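Local coordinates for protein alcohol dehydrogenase IV (Corynebacterium glutamicum, PDB 3IV7) that probably reduces maleylacetate with a nicotinamide cofactor, as a member of the iron-containing alcohol dehydrogenase family, at residues Ser24-Lys29 and Lys54-Ile59; Ile63-Glu67 and Arg79-Val83; Glu126-Trp131 and Val143-Pro149; His177-Ser181 and Ala229-Phe233. All blocks are in the same frame, centred on the assembly; numbering follows the deposited sequence.

Interactions 1, 2 and 3 surround the six-stranded parallel sheet of the N-terminal part. Interaction 4 lies in the helical C-terminal part. Interactions 1 and 2 are peripheral, with centres 24 and 23 Å from the chain centre. Each combines an apolar patch with a more exposed glutamate, bonded to a serine in interaction 1 and to an arginine in interaction 2. They touch where Ala56 meets Trp64. Interaction 3, also partly buried but nearer the centre, rests on backbone carbonyls, aliphatic groups and an indole. Helix 98-111 packs against both interactions 2 and 3. Interaction 4 is buried and depends on ring stacking and small side chains. It touches interaction 3 through Ala127 and Thr128, joining the two parts.

Interaction 1: residues Ser24-Lys29 and Lys54-Ile59; sequences SSAFLK and KVASEI
Glu58 reaches across to Ser25, and the two side chains meet through oxygen atoms. Ser25 OG donates to Glu58 OE2 over 2.7 Å, on the anti side of the carboxylate and 15° out of its plane. Ser25 OG sits between its own backbone N and carbonyl carbon (chi1 74°), which turns it to the glutamate. The extended Glu58 chain crosses Lys29 at about a right angle. Lys29 CD lies 3.5 Å from Glu58 OE1, but the lysine amino group runs on to a salt bridge with Glu33. The apolar half is built round Leu28. Its CD2 branch meets Ile59 CD1 at 3.6 Å, with the two side chains again roughly perpendicular. The same methyl also packs on Val55 CG1 and Ala56 CB. Ile59 CG2 covers the backbone of Lys29, 3.6 Å from its CA. Between the polar and apolar halves a water ties the backbones together. It donates to Ser25 O and Val55 O and accepts from Glu58 N. Ser25 CA also makes a CA-H...O contact with Val55 O at 3.3 Å. Ala56 to Ile59 form a type I beta turn, which brings Glu58 and Ile59 back to the helix of Ser24-Lys29. The contact therefore joins the start of helix 24-35 to the end of helix 49-55 and its following turn. Toward the sheet, Ser24 and Leu28 touch Ile153 of strand 151-154, and Ser24 OG bonds to Asp155 OD2.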
# COMPACT_ATOMS: atom_id res chain seq x y z
N SER A 24 20.80 -1.62 10.03
CA SER A 24 19.88 -2.32 10.95
C SER A 24 20.09 -1.94 12.39
O SER A 24 19.13 -1.74 13.10
CB SER A 24 19.90 -3.87 10.81
OG SER A 24 21.18 -4.38 10.92
N SER A 25 21.34 -1.84 12.84
CA SER A 25 21.61 -1.56 14.28
C SER A 25 21.17 -0.14 14.67
O SER A 25 20.69 0.07 15.77
CB SER A 25 23.08 -1.79 14.64
OG SER A 25 23.93 -0.75 14.13
N ALA A 26 21.33 0.81 13.75
CA ALA A 26 20.93 2.21 13.98
C ALA A 26 19.41 2.34 13.93
O ALA A 26 18.80 2.96 14.82
CB ALA A 26 21.60 3.13 12.96
N PHE A 27 18.77 1.66 12.97
CA PHE A 27 17.31 1.62 12.91
C PHE A 27 16.70 0.96 14.15
O PHE A 27 15.62 1.40 14.63
CB PHE A 27 16.81 0.86 11.68
CG PHE A 27 16.96 1.58 10.37
CD1 PHE A 27 16.79 2.95 10.26
CD2 PHE A 27 17.09 0.86 9.20
CE1 PHE A 27 16.88 3.57 9.02
CE2 PHE A 27 17.17 1.48 7.97
CZ PHE A 27 17.07 2.82 7.89
N LEU A 28 17.30 -0.14 14.61
CA LEU A 28 16.77 -0.84 15.80
C LEU A 28 16.84 0.06 16.99
O LEU A 28 15.88 0.14 17.76
CB LEU A 28 17.52 -2.15 16.07
CG LEU A 28 17.00 -3.02 17.24
CD1 LEU A 28 15.47 -3.27 17.14
CD2 LEU A 28 17.74 -4.34 17.33
N LYS A 29 17.97 0.77 17.13
CA LYS A 29 18.12 1.73 18.22
C LYS A 29 16.98 2.77 18.16
O LYS A 29 16.28 2.99 19.13
CB LYS A 29 19.49 2.44 18.15
CG LYS A 29 19.65 3.64 19.14
CD LYS A 29 21.12 4.04 19.34
CE LYS A 29 21.32 5.04 20.50
NZ LYS A 29 20.73 6.40 20.20
N LYS A 54 25.16 -8.57 16.76
CA LYS A 54 25.66 -7.39 16.05
C LYS A 54 24.51 -6.43 15.75
O LYS A 54 24.67 -5.24 15.84
CB LYS A 54 26.38 -7.76 14.75
CG LYS A 54 27.62 -8.62 14.91
CD LYS A 54 28.56 -8.48 13.67
CE LYS A 54 29.37 -9.75 13.39
NZ LYS A 54 28.52 -10.82 12.71
N VAL A 55 23.35 -6.97 15.37
CA VAL A 55 22.20 -6.14 15.04
C VAL A 55 21.67 -5.38 16.25
O VAL A 55 21.25 -4.24 16.14
CB VAL A 55 21.08 -6.98 14.43
CG1 VAL A 55 19.78 -6.19 14.37
CG2 VAL A 55 21.52 -7.51 13.04
N ALA A 56 21.71 -6.02 17.42
CA ALA A 56 21.23 -5.38 18.64
C ALA A 56 22.36 -4.69 19.46
O ALA A 56 22.17 -4.41 20.64
CB ALA A 56 20.51 -6.41 19.51
N SER A 57 23.52 -4.43 18.83
CA SER A 57 24.68 -3.88 19.53
C SER A 57 24.47 -2.45 20.04
O SER A 57 25.21 -1.99 20.90
CB SER A 57 25.93 -3.92 18.65
OG SER A 57 25.74 -3.12 17.49
N GLU A 58 23.48 -1.74 19.51
CA GLU A 58 23.22 -0.40 19.98
C GLU A 58 22.05 -0.33 20.94
O GLU A 58 21.61 0.78 21.29
CB GLU A 58 22.97 0.54 18.80
CG GLU A 58 24.08 0.57 17.75
CD GLU A 58 23.95 1.74 16.81
OE1 GLU A 58 23.68 2.86 17.30
OE2 GLU A 58 24.08 1.55 15.59
N ILE A 59 21.53 -1.48 21.38
CA ILE A 59 20.46 -1.49 22.38
C ILE A 59 20.74 -2.42 23.54
O ILE A 59 21.64 -3.25 23.48
CB ILE A 59 19.06 -1.88 21.76
CG1 ILE A 59 19.06 -3.31 21.18
CG2 ILE A 59 18.66 -0.88 20.70
CD1 ILE A 59 17.58 -3.86 20.86
O HOH W 1 21.04 -1.89 17.64

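Interaction 2: residues Ile63-Glu67 and Arg79-Val83; sequences IWHDE and RARAV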
# COMPACT_ATOMS: atom_id res chain seq x y z
N ILE A 63 16.56 -10.35 27.10
CA ILE A 63 16.59 -11.80 26.87
C ILE A 63 17.00 -12.11 25.44
O ILE A 63 16.52 -11.46 24.50
CB ILE A 63 15.17 -12.44 27.11
CG1 ILE A 63 14.80 -12.44 28.59
CG2 ILE A 63 15.15 -13.87 26.54
CD1 ILE A 63 15.66 -13.43 29.48
N TRP A 64 17.89 -13.09 25.30
CA TRP A 64 18.26 -13.66 24.00
C TRP A 64 17.68 -15.07 23.94
O TRP A 64 18.00 -15.90 24.78
CB TRP A 64 19.77 -13.75 23.85
CG TRP A 64 20.49 -12.47 24.06
CD1 TRP A 64 20.97 -12.00 25.23
CD2 TRP A 64 20.86 -11.53 23.06
NE1 TRP A 64 21.59 -10.79 25.03
CE2 TRP A 64 21.55 -10.49 23.70
CE3 TRP A 64 20.63 -11.45 21.68
CZ2 TRP A 64 22.03 -9.39 23.01
CZ3 TRP A 64 21.14 -10.37 20.99
CH2 TRP A 64 21.82 -9.34 21.67
N HIS A 65 16.82 -15.33 22.97
CA HIS A 65 16.12 -16.59 22.92
C HIS A 65 16.43 -17.27 21.61
O HIS A 65 16.16 -16.71 20.54
CB HIS A 65 14.61 -16.34 23.05
CG HIS A 65 13.79 -17.59 23.12
ND1 HIS A 65 13.58 -18.28 24.30
CD2 HIS A 65 13.11 -18.27 22.16
CE1 HIS A 65 12.82 -19.33 24.06
NE2 HIS A 65 12.52 -19.35 22.77
N ASP A 66 17.05 -18.46 21.68
CA ASP A 66 17.45 -19.16 20.48
C ASP A 66 16.69 -20.43 20.11
O ASP A 66 17.01 -21.04 19.06
CB ASP A 66 18.96 -19.38 20.42
CG ASP A 66 19.48 -20.36 21.49
OD1 ASP A 66 18.69 -21.03 22.19
OD2 ASP A 66 20.72 -20.44 21.62
N GLU A 67 15.64 -20.77 20.85
CA GLU A 67 14.87 -21.97 20.49
C GLU A 67 13.90 -21.70 19.35
O GLU A 67 12.73 -21.48 19.57
CB GLU A 67 14.14 -22.61 21.69
CG GLU A 67 13.51 -23.94 21.28
CD GLU A 67 12.73 -24.64 22.37
OE1 GLU A 67 12.31 -24.00 23.36
OE2 GLU A 67 12.46 -25.84 22.18
N ARG A 79 6.87 -22.39 25.58
CA ARG A 79 8.10 -21.99 26.29
C ARG A 79 8.48 -20.54 26.00
O ARG A 79 8.78 -19.79 26.90
CB ARG A 79 9.28 -22.90 25.94
CG ARG A 79 9.27 -24.23 26.69
CD ARG A 79 10.55 -25.04 26.43
NE ARG A 79 10.64 -25.53 25.04
CZ ARG A 79 10.07 -26.65 24.59
NH1 ARG A 79 9.27 -27.37 25.36
NH2 ARG A 79 10.24 -27.01 23.34
N ALA A 80 8.46 -20.15 24.72
CA ALA A 80 8.81 -18.76 24.33
C ALA A 80 7.87 -17.74 24.99
O ALA A 80 8.31 -16.69 25.45
CB ALA A 80 8.81 -18.59 22.84
N ARG A 81 6.58 -18.08 25.07
CA ARG A 81 5.60 -17.16 25.65
C ARG A 81 5.87 -16.98 27.13
O ARG A 81 5.75 -15.89 27.64
CB ARG A 81 4.16 -17.68 25.46
CG ARG A 81 3.65 -17.56 24.03
CD ARG A 81 2.54 -18.55 23.73
NE ARG A 81 2.02 -18.44 22.34
CZ ARG A 81 1.21 -19.33 21.76
NH1 ARG A 81 0.86 -20.43 22.41
NH2 ARG A 81 0.78 -19.16 20.52
N ALA A 82 6.23 -18.07 27.80
CA ALA A 82 6.54 -18.03 29.22
C ALA A 82 7.78 -17.15 29.51
O ALA A 82 7.77 -16.35 30.44
CB ALA A 82 6.76 -19.45 29.75
N VAL A 83 8.84 -17.33 28.73
CA VAL A 83 10.04 -16.47 28.84
C VAL A 83 9.65 -14.98 28.71
O VAL A 83 10.02 -14.14 29.57
CB VAL A 83 11.10 -16.85 27.77
CG1 VAL A 83 12.22 -15.82 27.70
CG2 VAL A 83 11.67 -18.25 28.06
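Glu67 and Arg79 form a two-pronged salt bridge. Arg79 NE donates to Glu67 OE1 over 2.8 Å in a nearly straight bond of 173°, in the guanidinium plane and to the syn lone pair. Arg79 NH2 reaches Glu67 OE2, also at 2.8 Å, with a more bent angle of 150°. The guanidinium presents its NE side, and its plane lies 21° from that of the carboxylate. Two bonds to two oxygens limit rotation of both groups. Glu67 is extended, with CG anti to the backbone N, while the arginine chain bends at chi3 to turn its NE side to the acid. This contact belongs to a beta-alpha unit of the parallel sheet. Edge strand 63-65 runs into helix 74-86, which returns antiparallel to it, with short-segment axes 10.6 Å apart. Away from the salt bridge the contact is van der Waals packing, apolar between Ile63 and Val83. Ile63 CG2 meets Val83 CG1 at 3.7 Å. The His65 ring lies between these ends and approaches the helix obliquely, its NE2 3.8 Å from Ala80 CB. Met41 of the adjacent strand touches Ile63, His65 and Val83. Helix 98-111 adds Leu103 against His65 and Ile107 against Ala80.

Interaction 3: residues Glu126-Trp131 and Val143-Pro149; sequences EATNVW and VDLKVLP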
# COMPACT_ATOMS: atom_id res chain seq x y z
N GLU A 126 7.21 -11.48 7.58
CA GLU A 126 7.23 -10.19 8.32
C GLU A 126 6.15 -9.19 7.86
O GLU A 126 5.84 -8.23 8.56
CB GLU A 126 8.59 -9.53 8.23
CG GLU A 126 9.04 -9.12 6.80
CD GLU A 126 9.64 -10.22 5.99
OE1 GLU A 126 9.58 -11.38 6.40
OE2 GLU A 126 10.18 -9.92 4.91
N ALA A 127 5.60 -9.43 6.68
CA ALA A 127 4.59 -8.58 6.13
C ALA A 127 3.22 -9.21 6.10
O ALA A 127 2.35 -8.69 5.47
CB ALA A 127 4.98 -8.14 4.74
N THR A 128 3.00 -10.33 6.79
CA THR A 128 1.65 -10.92 6.86
C THR A 128 1.17 -11.05 8.32
O THR A 128 1.99 -11.09 9.30
CB THR A 128 1.57 -12.32 6.20
OG1 THR A 128 2.05 -13.31 7.11
CG2 THR A 128 2.40 -12.38 4.91
N ASN A 129 -0.13 -11.16 8.44
CA ASN A 129 -0.80 -11.36 9.70
C ASN A 129 -1.19 -12.81 9.85
O ASN A 129 -2.15 -13.12 10.52
CB ASN A 129 -2.03 -10.48 9.77
CG ASN A 129 -2.97 -10.66 8.58
OD1 ASN A 129 -2.71 -11.45 7.67
ND2 ASN A 129 -4.00 -9.83 8.53
N VAL A 130 -0.42 -13.68 9.20
CA VAL A 130 -0.65 -15.12 9.21
C VAL A 130 0.31 -15.77 10.19
O VAL A 130 1.54 -15.50 10.17
CB VAL A 130 -0.42 -15.74 7.80
CG1 VAL A 130 -0.49 -17.31 7.84
CG2 VAL A 130 -1.45 -15.16 6.80
N TRP A 131 -0.25 -16.60 11.06
CA TRP A 131 0.53 -17.39 12.03
C TRP A 131 0.41 -18.86 11.71
O TRP A 131 -0.50 -19.26 11.03
CB TRP A 131 0.01 -17.14 13.46
CG TRP A 131 -1.43 -17.44 13.67
CD1 TRP A 131 -2.45 -16.55 13.63
CD2 TRP A 131 -2.01 -18.70 13.96
NE1 TRP A 131 -3.64 -17.17 13.88
CE2 TRP A 131 -3.40 -18.50 14.10
CE3 TRP A 131 -1.50 -20.00 14.11
CZ2 TRP A 131 -4.30 -19.54 14.38
CZ3 TRP A 131 -2.37 -21.03 14.42
CH2 TRP A 131 -3.77 -20.80 14.53
N VAL A 143 -5.15 -16.38 10.87
CA VAL A 143 -4.92 -14.98 10.74
C VAL A 143 -5.22 -14.28 12.05
O VAL A 143 -6.20 -14.58 12.70
CB VAL A 143 -5.80 -14.39 9.65
CG1 VAL A 143 -5.81 -12.88 9.72
CG2 VAL A 143 -5.31 -14.89 8.28
N ASP A 144 -4.38 -13.32 12.41
CA ASP A 144 -4.58 -12.51 13.62
C ASP A 144 -3.74 -11.26 13.45
O ASP A 144 -2.53 -11.36 13.22
CB ASP A 144 -4.16 -13.32 14.85
CG ASP A 144 -4.23 -12.53 16.16
OD1 ASP A 144 -4.59 -11.35 16.16
OD2 ASP A 144 -3.89 -13.13 17.22
N LEU A 145 -4.38 -10.08 13.51
CA LEU A 145 -3.66 -8.77 13.33
C LEU A 145 -2.50 -8.59 14.32
O LEU A 145 -1.51 -7.95 13.99
CB LEU A 145 -4.61 -7.58 13.45
CG LEU A 145 -3.95 -6.16 13.28
CD1 LEU A 145 -3.29 -5.98 11.85
CD2 LEU A 145 -4.98 -5.01 13.57
N LYS A 146 -2.63 -9.15 15.52
CA LYS A 146 -1.57 -9.02 16.53
C LYS A 146 -0.28 -9.67 16.11
O LYS A 146 0.74 -9.35 16.68
CB LYS A 146 -1.99 -9.62 17.89
CG LYS A 146 -3.26 -9.04 18.45
CD LYS A 146 -3.42 -9.33 19.95
CE LYS A 146 -3.20 -10.75 20.30
NZ LYS A 146 -4.06 -11.66 19.51
N VAL A 147 -0.30 -10.59 15.12
CA VAL A 147 0.94 -11.21 14.71
C VAL A 147 1.70 -10.45 13.63
O VAL A 147 2.83 -10.76 13.37
CB VAL A 147 0.79 -12.69 14.35
CG1 VAL A 147 -0.05 -13.37 15.39
CG2 VAL A 147 0.19 -12.87 12.94
N LEU A 148 1.08 -9.44 13.04
CA LEU A 148 1.76 -8.63 12.03
C LEU A 148 2.84 -7.79 12.73
O LEU A 148 2.53 -7.04 13.63
CB LEU A 148 0.77 -7.68 11.33
CG LEU A 148 1.37 -6.73 10.29
CD1 LEU A 148 1.88 -7.53 9.07
CD2 LEU A 148 0.31 -5.64 9.88
N PRO A 149 4.11 -7.92 12.32
CA PRO A 149 5.09 -7.07 13.00
C PRO A 149 4.78 -5.59 12.76
O PRO A 149 4.39 -5.20 11.65
CB PRO A 149 6.41 -7.46 12.35
CG PRO A 149 6.22 -8.90 11.93
CD PRO A 149 4.75 -9.06 11.62
O HOH W 2 -6.36 -16.19 14.77
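The Trp131 indole lies obliquely beside the backbone of Val143 and the CB of Asp144. Trp131 CD1 is 3.9 Å from Asp144 CB, and the ring plane stands 88° from the aspartate carboxylate. Trp131 NE1 donates to a water, which in turn donates to Val143 O. The Asn129 side chain crosses that of Val143 at a slant, with Asn129 ND2 3.7 Å from Val143 CG1. The backbone O of Asn129 is a focus of the contact. Asp144 N donates to Asn129 O over 2.9 Å, almost straight at 168°. Val143 CA adds a CA-H...O contact to that oxygen, and Val147 CG2 packs on Asn129 O at 3.4 Å. Val130 and Val143 are a non-hydrogen-bonded antiparallel pair at the base of the hairpin 130-143, with their CG2 methyls touching. Asp144 OD1 accepts from Lys146 N in an Asx turn that opens the 3-10 segment 145-147. Leu148 CD1 then reaches Thr128 O at 3.6 Å, and the Pro149 ring covers Glu126 O, its CD 3.4 Å away. Met109 and Lys105 of helix 98-111 touch Val147. Leu13 of strand 7-20 meets Asn129 and Leu148, and Ile115 and Ala117 of strand 115-119 pack against Pro149.

Interaction 4: residues His177-Ser181 and Ala229-Phe233; sequences HCIDS and AAVSF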
# COMPACT_ATOMS: atom_id res chain seq x y z
N HIS A 177 4.10 -15.61 -3.88
CA HIS A 177 3.19 -14.72 -3.14
C HIS A 177 2.60 -13.72 -4.13
O HIS A 177 1.40 -13.48 -4.13
CB HIS A 177 3.91 -13.98 -1.99
CG HIS A 177 4.33 -14.86 -0.85
ND1 HIS A 177 3.65 -16.01 -0.50
CD2 HIS A 177 5.27 -14.67 0.11
CE1 HIS A 177 4.21 -16.54 0.57
NE2 HIS A 177 5.19 -15.74 0.97
N CYS A 178 3.42 -13.18 -5.03
CA CYS A 178 2.93 -12.22 -6.01
C CYS A 178 1.98 -12.87 -6.98
O CYS A 178 0.89 -12.40 -7.19
CB CYS A 178 4.07 -11.61 -6.83
SG CYS A 178 5.26 -10.72 -5.93
N ILE A 179 2.45 -13.91 -7.64
CA ILE A 179 1.70 -14.50 -8.74
C ILE A 179 0.37 -15.13 -8.33
O ILE A 179 -0.66 -14.84 -8.92
CB ILE A 179 2.58 -15.46 -9.57
CG1 ILE A 179 3.69 -14.64 -10.27
CG2 ILE A 179 1.69 -16.19 -10.63
CD1 ILE A 179 4.75 -15.44 -11.06
N ASP A 180 0.38 -15.95 -7.30
CA ASP A 180 -0.87 -16.57 -6.83
C ASP A 180 -1.88 -15.49 -6.40
O ASP A 180 -3.09 -15.64 -6.62
CB ASP A 180 -0.59 -17.48 -5.68
CG ASP A 180 -1.59 -18.60 -5.53
OD1 ASP A 180 -2.20 -19.07 -6.55
OD2 ASP A 180 -1.68 -19.10 -4.38
N SER A 181 -1.36 -14.38 -5.84
CA SER A 181 -2.20 -13.30 -5.36
C SER A 181 -2.99 -12.62 -6.50
O SER A 181 -4.07 -12.05 -6.27
CB SER A 181 -1.37 -12.28 -4.59
OG SER A 181 -0.99 -12.79 -3.30
N ALA A 229 5.57 -8.43 -2.28
CA ALA A 229 4.93 -9.72 -2.55
C ALA A 229 4.05 -10.13 -1.37
O ALA A 229 2.92 -10.59 -1.55
CB ALA A 229 5.98 -10.78 -2.82
N ALA A 230 4.62 -10.03 -0.15
CA ALA A 230 3.95 -10.47 1.06
C ALA A 230 2.80 -9.56 1.46
O ALA A 230 1.73 -10.04 1.87
CB ALA A 230 4.98 -10.61 2.21
N VAL A 231 2.99 -8.25 1.30
CA VAL A 231 1.91 -7.29 1.55
C VAL A 231 0.71 -7.56 0.61
O VAL A 231 -0.45 -7.52 1.04
CB VAL A 231 2.39 -5.84 1.39
CG1 VAL A 231 1.19 -4.86 1.44
CG2 VAL A 231 3.46 -5.45 2.54
N SER A 232 1.01 -7.88 -0.65
CA SER A 232 -0.02 -8.25 -1.61
C SER A 232 -0.77 -9.52 -1.17
O SER A 232 -2.00 -9.58 -1.16
CB SER A 232 0.62 -8.50 -2.98
OG SER A 232 -0.37 -8.91 -3.92
N PHE A 233 0.00 -10.52 -0.79
CA PHE A 233 -0.50 -11.81 -0.36
C PHE A 233 -1.32 -11.73 0.94
O PHE A 233 -2.35 -12.35 1.05
CB PHE A 233 0.70 -12.76 -0.20
CG PHE A 233 0.39 -14.01 0.50
CD1 PHE A 233 -0.35 -14.99 -0.12
CD2 PHE A 233 0.97 -14.30 1.73
CE1 PHE A 233 -0.60 -16.20 0.53
CE2 PHE A 233 0.72 -15.48 2.36
CZ PHE A 233 -0.07 -16.43 1.75
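His177 and Phe233 carry the largest buried areas of this contact, and their rings form an offset stack. The centroids are 4.5 Å apart and the planes differ by 14°. His177 ND1 lies 3.8 Å above the Phe233 plane, over its centre, while Phe233 CD2 sits over the rim of the imidazole. Phe233 CG is anti to its backbone N (chi1 168°), which lays the ring over one face of the imidazole. Both imidazole nitrogens have partners outside the pair: NE2 bonds to Ala123 O, and ND1 to His242, which also stacks on Phe233. The two helices, 164-181 and 216-236, belong to the helical C-terminal part of the iron-containing alcohol dehydrogenase fold. Their short segments run in similar directions, crossing at 32° with axes 8.3 Å apart. The small side chains of Ala229, Cys178 and Ser181 lie between the helices, consistent with this spacing. Ala229 is the third main contributor: its CB packs against Cys178 SG and lies 3.9 Å from His177 CB. Ser181 OG lies at the edge of the Phe233 ring, in its plane, and donates back to His177 O over 2.6 Å. Ser181 CB touches Ser232 OG, whose hydrogen bond goes to Asn191 O.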